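Local coordinates for glycosyl hydrolase, family 38 (PDB 5KBP), which probably hydrolyses alpha-mannosidic linkages as a metal-dependent alpha-mannosidase of glycoside hydrolase family 38, at residues Asp564-Lys576 against Arg752-Thr765. Residues are numbered along the deposited sequence; the frame is centred on the assembly and turned at random.
Sequences DTGDIGNEYIFFK and RCVGELGDWGYFAT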
loop_
_atom_site.group_PDB
_atom_site.type_symbol
_atom_site.label_atom_id
_atom_site.label_comp_id
_atom_site.label_asym_id
_atom_site.label_seq_id
_atom_site.Cartn_x
_atom_site.Cartn_y
_atom_site.Cartn_z
ATOM N N ASP A 564 -2.692 26.764 -19.856
ATOM C CA ASP A 564 -2.774 26.615 -18.410
ATOM C C ASP A 564 -3.657 27.714 -17.840
ATOM O O ASP A 564 -3.479 28.894 -18.162
ATOM C CB ASP A 564 -1.388 26.664 -17.763
ATOM C CG ASP A 564 -1.442 26.453 -16.261
ATOM O OD1 ASP A 564 -1.438 25.283 -15.822
ATOM O OD2 ASP A 564 -1.491 27.456 -15.518
ATOM N N THR A 565 -4.615 27.319 -17.006
ATOM C CA THR A 565 -5.481 28.250 -16.300
ATOM C C THR A 565 -5.513 27.876 -14.827
ATOM O O THR A 565 -5.116 26.776 -14.435
ATOM C CB THR A 565 -6.914 28.249 -16.861
ATOM O OG1 THR A 565 -7.554 27.011 -16.536
ATOM C CG2 THR A 565 -6.905 28.425 -18.372
ATOM N N GLY A 566 -5.995 28.808 -14.011
ATOM C CA GLY A 566 -6.177 28.525 -12.605
ATOM C C GLY A 566 -7.359 27.609 -12.356
ATOM O O GLY A 566 -8.251 27.444 -13.188
ATOM N N ASP A 567 -7.356 26.993 -11.177
ATOM C CA ASP A 567 -8.456 26.121 -10.775
ATOM C C ASP A 567 -8.600 26.222 -9.264
ATOM O O ASP A 567 -7.725 25.762 -8.524
ATOM C CB ASP A 567 -8.213 24.679 -11.213
ATOM C CG ASP A 567 -9.350 23.752 -10.824
ATOM O OD1 ASP A 567 -10.446 24.252 -10.496
ATOM O OD2 ASP A 567 -9.153 22.520 -10.860
ATOM N N ILE A 568 -9.700 26.821 -8.814
ATOM C CA ILE A 568 -9.962 26.980 -7.389
ATOM C C ILE A 568 -11.173 26.139 -7.010
ATOM O O ILE A 568 -11.961 26.517 -6.134
ATOM C CB ILE A 568 -10.165 28.461 -7.019
ATOM C CG1 ILE A 568 -11.269 29.084 -7.875
ATOM C CG2 ILE A 568 -8.860 29.231 -7.182
ATOM C CD1 ILE A 568 -11.574 30.521 -7.518
ATOM N N GLY A 569 -11.328 24.993 -7.666
ATOM C CA GLY A 569 -12.413 24.086 -7.351
ATOM C C GLY A 569 -12.014 23.022 -6.350
ATOM O O GLY A 569 -11.480 23.331 -5.280
ATOM N N ASN A 570 -12.270 21.762 -6.687
ATOM C CA ASN A 570 -11.940 20.641 -5.817
ATOM C C ASN A 570 -11.682 19.415 -6.687
ATOM O O ASN A 570 -11.609 19.507 -7.916
ATOM C CB ASN A 570 -13.057 20.412 -4.791
ATOM C CG ASN A 570 -14.434 20.364 -5.428
ATOM O OD1 ASN A 570 -14.627 19.748 -6.476
ATOM N ND2 ASN A 570 -15.398 21.026 -4.800
ATOM N N GLU A 571 -11.550 18.253 -6.042
ATOM C CA GLU A 571 -11.318 17.016 -6.778
ATOM C C GLU A 571 -12.511 16.621 -7.639
ATOM O O GLU A 571 -12.355 15.809 -8.558
ATOM C CB GLU A 571 -10.972 15.886 -5.809
ATOM C CG GLU A 571 -9.806 16.210 -4.887
ATOM C CD GLU A 571 -9.356 15.020 -4.064
ATOM O OE1 GLU A 571 -8.174 14.629 -4.176
ATOM O OE2 GLU A 571 -10.184 14.468 -3.311
ATOM N N TYR A 572 -13.691 17.177 -7.370
ATOM C CA TYR A 572 -14.882 16.878 -8.156
ATOM C C TYR A 572 -15.064 17.823 -9.336
ATOM O O TYR A 572 -15.445 17.384 -10.427
ATOM C CB TYR A 572 -16.133 16.949 -7.276
ATOM C CG TYR A 572 -16.294 15.820 -6.285
ATOM C CD1 TYR A 572 -16.940 14.645 -6.643
ATOM C CD2 TYR A 572 -15.826 15.940 -4.984
ATOM C CE1 TYR A 572 -17.102 13.612 -5.738
ATOM C CE2 TYR A 572 -15.983 14.912 -4.070
ATOM C CZ TYR A 572 -16.622 13.750 -4.453
ATOM O OH TYR A 572 -16.778 12.724 -3.547
ATOM N N ILE A 573 -14.814 19.116 -9.137
ATOM C CA ILE A 573 -15.259 20.153 -10.058
ATOM C C ILE A 573 -14.110 21.106 -10.357
ATOM O O ILE A 573 -13.361 21.501 -9.456
ATOM C CB ILE A 573 -16.467 20.926 -9.482
ATOM C CG1 ILE A 573 -17.614 19.959 -9.171
ATOM C CG2 ILE A 573 -16.927 22.012 -10.445
ATOM C CD1 ILE A 573 -18.831 20.619 -8.572
ATOM N N PHE A 574 -13.974 21.470 -11.630
ATOM C CA PHE A 574 -13.054 22.514 -12.057
ATOM C C PHE A 574 -13.776 23.853 -12.069
ATOM O O PHE A 574 -14.936 23.942 -12.482
ATOM C CB PHE A 574 -12.495 22.206 -13.449
ATOM C CG PHE A 574 -11.824 23.380 -14.116
ATOM C CD1 PHE A 574 -10.495 23.672 -13.858
ATOM C CD2 PHE A 574 -12.515 24.179 -15.016
ATOM C CE1 PHE A 574 -9.871 24.745 -14.471
ATOM C CE2 PHE A 574 -11.895 25.255 -15.634
ATOM C CZ PHE A 574 -10.571 25.537 -15.360
ATOM N N PHE A 575 -13.082 24.898 -11.620
ATOM C CA PHE A 575 -13.643 26.246 -11.651
ATOM C C PHE A 575 -12.502 27.238 -11.816
ATOM O O PHE A 575 -11.657 27.369 -10.924
ATOM C CB PHE A 575 -14.449 26.543 -10.390
ATOM C CG PHE A 575 -15.111 27.894 -10.405
ATOM C CD1 PHE A 575 -16.293 28.094 -11.101
ATOM C CD2 PHE A 575 -14.549 28.967 -9.732
ATOM C CE1 PHE A 575 -16.903 29.334 -11.121
ATOM C CE2 PHE A 575 -15.154 30.211 -9.748
ATOM C CZ PHE A 575 -16.333 30.395 -10.444
ATOM N N LYS A 576 -12.486 27.933 -12.944
ATOM C CA LYS A 576 -11.461 28.936 -13.201
ATOM C C LYS A 576 -11.758 30.199 -12.401
ATOM O O LYS A 576 -12.914 30.638 -12.359
ATOM C CB LYS A 576 -11.401 29.265 -14.692
ATOM C CG LYS A 576 -10.342 30.285 -15.073
ATOM C CD LYS A 576 -10.476 30.686 -16.535
ATOM C CE LYS A 576 -11.828 31.333 -16.808
ATOM N NZ LYS A 576 -11.970 31.749 -18.231
ATOM N N ARG A 752 -4.719 18.276 -13.630
ATOM C CA ARG A 752 -5.521 19.261 -12.911
ATOM C C ARG A 752 -5.200 19.149 -11.431
ATOM O O ARG A 752 -5.287 18.058 -10.857
ATOM C CB ARG A 752 -7.018 19.053 -13.161
ATOM C CG ARG A 752 -7.891 20.177 -12.632
ATOM C CD ARG A 752 -9.344 20.007 -13.049
ATOM N NE ARG A 752 -9.992 18.903 -12.348
ATOM C CZ ARG A 752 -10.628 19.031 -11.188
ATOM N NH1 ARG A 752 -11.193 17.977 -10.616
ATOM N NH2 ARG A 752 -10.697 20.217 -10.600
ATOM N N CYS A 753 -4.841 20.272 -10.815
ATOM C CA CYS A 753 -4.299 20.294 -9.463
ATOM C C CYS A 753 -5.199 21.128 -8.561
ATOM O O CYS A 753 -5.440 22.308 -8.838
ATOM C CB CYS A 753 -2.876 20.853 -9.468
ATOM S SG CYS A 753 -1.831 20.180 -10.790
ATOM N N VAL A 754 -5.688 20.516 -7.481
ATOM C CA VAL A 754 -6.530 21.181 -6.497
ATOM C C VAL A 754 -6.020 20.825 -5.106
ATOM O O VAL A 754 -5.138 19.983 -4.939
ATOM C CB VAL A 754 -8.016 20.802 -6.647
ATOM C CG1 VAL A 754 -8.591 21.423 -7.910
ATOM C CG2 VAL A 754 -8.171 19.289 -6.673
ATOM N N GLY A 755 -6.593 21.478 -4.097
ATOM C CA GLY A 755 -6.097 21.320 -2.742
ATOM C C GLY A 755 -7.076 20.751 -1.734
ATOM O O GLY A 755 -6.703 20.503 -0.583
ATOM N N GLU A 756 -8.327 20.538 -2.140
ATOM C CA GLU A 756 -9.348 20.046 -1.227
ATOM C C GLU A 756 -10.181 18.968 -1.904
ATOM O O GLU A 756 -10.288 18.921 -3.132
ATOM C CB GLU A 756 -10.273 21.171 -0.743
ATOM C CG GLU A 756 -11.069 21.833 -1.854
ATOM C CD GLU A 756 -12.239 22.640 -1.331
ATOM O OE1 GLU A 756 -12.552 22.522 -0.128
ATOM O OE2 GLU A 756 -12.849 23.388 -2.124
ATOM N N LEU A 757 -10.772 18.099 -1.079
ATOM C CA LEU A 757 -11.684 17.082 -1.594
ATOM C C LEU A 757 -12.970 17.719 -2.105
ATOM O O LEU A 757 -13.363 17.509 -3.258
ATOM C CB LEU A 757 -11.979 16.049 -0.502
ATOM C CG LEU A 757 -12.852 14.822 -0.804
ATOM C CD1 LEU A 757 -12.465 13.677 0.113
ATOM C CD2 LEU A 757 -14.346 15.112 -0.661
ATOM N N GLY A 758 -13.638 18.499 -1.258
ATOM C CA GLY A 758 -14.876 19.158 -1.626
ATOM C C GLY A 758 -16.106 18.518 -1.017
ATOM O O GLY A 758 -16.066 18.025 0.115
ATOM N N ASP A 759 -17.213 18.541 -1.760
ATOM C CA ASP A 759 -18.461 17.855 -1.407
ATOM C C ASP A 759 -18.993 18.423 -0.095
ATOM O O ASP A 759 -19.181 19.649 -0.010
ATOM C CB ASP A 759 -18.215 16.343 -1.428
ATOM C CG ASP A 759 -19.501 15.546 -1.528
ATOM O OD1 ASP A 759 -19.986 15.339 -2.661
ATOM O OD2 ASP A 759 -20.029 15.124 -0.478
ATOM N N TRP A 760 -19.236 17.610 0.932
ATOM C CA TRP A 760 -20.018 18.019 2.093
ATOM C C TRP A 760 -19.198 18.677 3.196
ATOM O O TRP A 760 -19.755 18.984 4.255
ATOM C CB TRP A 760 -20.768 16.811 2.671
ATOM C CG TRP A 760 -19.871 15.703 3.153
ATOM C CD1 TRP A 760 -19.353 14.686 2.405
ATOM C CD2 TRP A 760 -19.399 15.495 4.491
ATOM N NE1 TRP A 760 -18.584 13.864 3.191
ATOM C CE2 TRP A 760 -18.596 14.337 4.476
ATOM C CE3 TRP A 760 -19.574 16.177 5.699
ATOM C CZ2 TRP A 760 -17.972 13.846 5.622
ATOM C CZ3 TRP A 760 -18.951 15.689 6.835
ATOM C CH2 TRP A 760 -18.161 14.536 6.787
ATOM N N GLY A 761 -17.910 18.911 2.988
ATOM C CA GLY A 761 -17.118 19.523 4.035
ATOM C C GLY A 761 -15.783 19.999 3.514
ATOM O O GLY A 761 -15.547 20.051 2.305
ATOM N N TYR A 762 -14.909 20.356 4.453
ATOM C CA TYR A 762 -13.546 20.765 4.140
ATOM C C TYR A 762 -12.599 19.618 4.469
ATOM O O TYR A 762 -12.455 19.240 5.636
ATOM C CB TYR A 762 -13.147 22.023 4.910
ATOM C CG TYR A 762 -11.668 22.326 4.825
ATOM C CD1 TYR A 762 -11.068 22.605 3.604
ATOM C CD2 TYR A 762 -10.872 22.332 5.963
ATOM C CE1 TYR A 762 -9.714 22.881 3.518
ATOM C CE2 TYR A 762 -9.517 22.607 5.886
ATOM C CZ TYR A 762 -8.944 22.881 4.662
ATOM O OH TYR A 762 -7.598 23.156 4.580
ATOM N N PHE A 763 -11.957 19.073 3.439
ATOM C CA PHE A 763 -10.955 18.021 3.590
ATOM C C PHE A 763 -9.753 18.418 2.741
ATOM O O PHE A 763 -9.779 18.275 1.515
ATOM C CB PHE A 763 -11.506 16.660 3.176
ATOM C CG PHE A 763 -12.762 16.265 3.897
ATOM C CD1 PHE A 763 -14.005 16.606 3.388
ATOM C CD2 PHE A 763 -12.701 15.547 5.081
ATOM C CE1 PHE A 763 -15.163 16.243 4.048
ATOM C CE2 PHE A 763 -13.856 15.181 5.744
ATOM C CZ PHE A 763 -15.088 15.530 5.227
ATOM N N ALA A 764 -8.710 18.925 3.392
ATOM C CA ALA A 764 -7.504 19.324 2.680
ATOM C C ALA A 764 -6.829 18.106 2.063
ATOM O O ALA A 764 -6.604 17.096 2.739
ATOM C CB ALA A 764 -6.543 20.044 3.624
ATOM N N THR A 765 -6.517 18.200 0.772
ATOM C CA THR A 765 -5.854 17.132 0.023
ATOM C C THR A 765 -4.680 17.743 -0.731
ATOM O O THR A 765 -4.764 17.991 -1.942
ATOM C CB THR A 765 -6.826 16.429 -0.927
ATOM O OG1 THR A 765 -7.490 17.402 -1.746
ATOM C CG2 THR A 765 -7.866 15.643 -0.140
#
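Two loops that follow strands 555-566 and 745-753, which flank strand 672-679 in an antiparallel sheet of the C-terminal region of this family 38 enzyme, meet where Arg752 of strand 745-753 grips the loop Asp567-Phe575. NH2 and NH1 of Arg752 meet the carbonyl oxygen O of Asn570 end-on, at 2.9 Å and 3.1 Å, that oxygen lying in the guanidinium plane. NH2 of Arg752 also makes a salt bridge to OD2 of Asp567 (2.8 Å), on the syn lone pair, with carboxylate and guanidinium planes 44° apart. A bend in the arginine chain at chi3 (71°) turns the group toward the loop, while Ser301 and Asn298 bind NE and NH1 from the same chain, fixing its rotation.

The loop is shaped from within by two Asx turns. OD1 of Asp567 accepts the N-H groups of Gly569 and Phe575 from opposite faces of its carboxylate, and OD1 of Asn570 takes those of Tyr572 and Ile573. Val754 packs CG2 against the carbonyl carbon C of Asn570 (3.5 Å). Farther along, N of Glu571 donates to O of Glu756 (3.2 Å) and weakly to O of Leu757. The carboxylate of Glu571 continues past Leu757 to a salt bridge with Arg303; Glu756 pairs likewise with Arg633. A type II' turn, Gly758-Gly761, brings Asp759 to the tyrosine: its OD1 lies over one face of the Tyr572 ring, whereas CD2 of Leu757 meets CE2 of Tyr572 at the ring edge, 3.8 Å away.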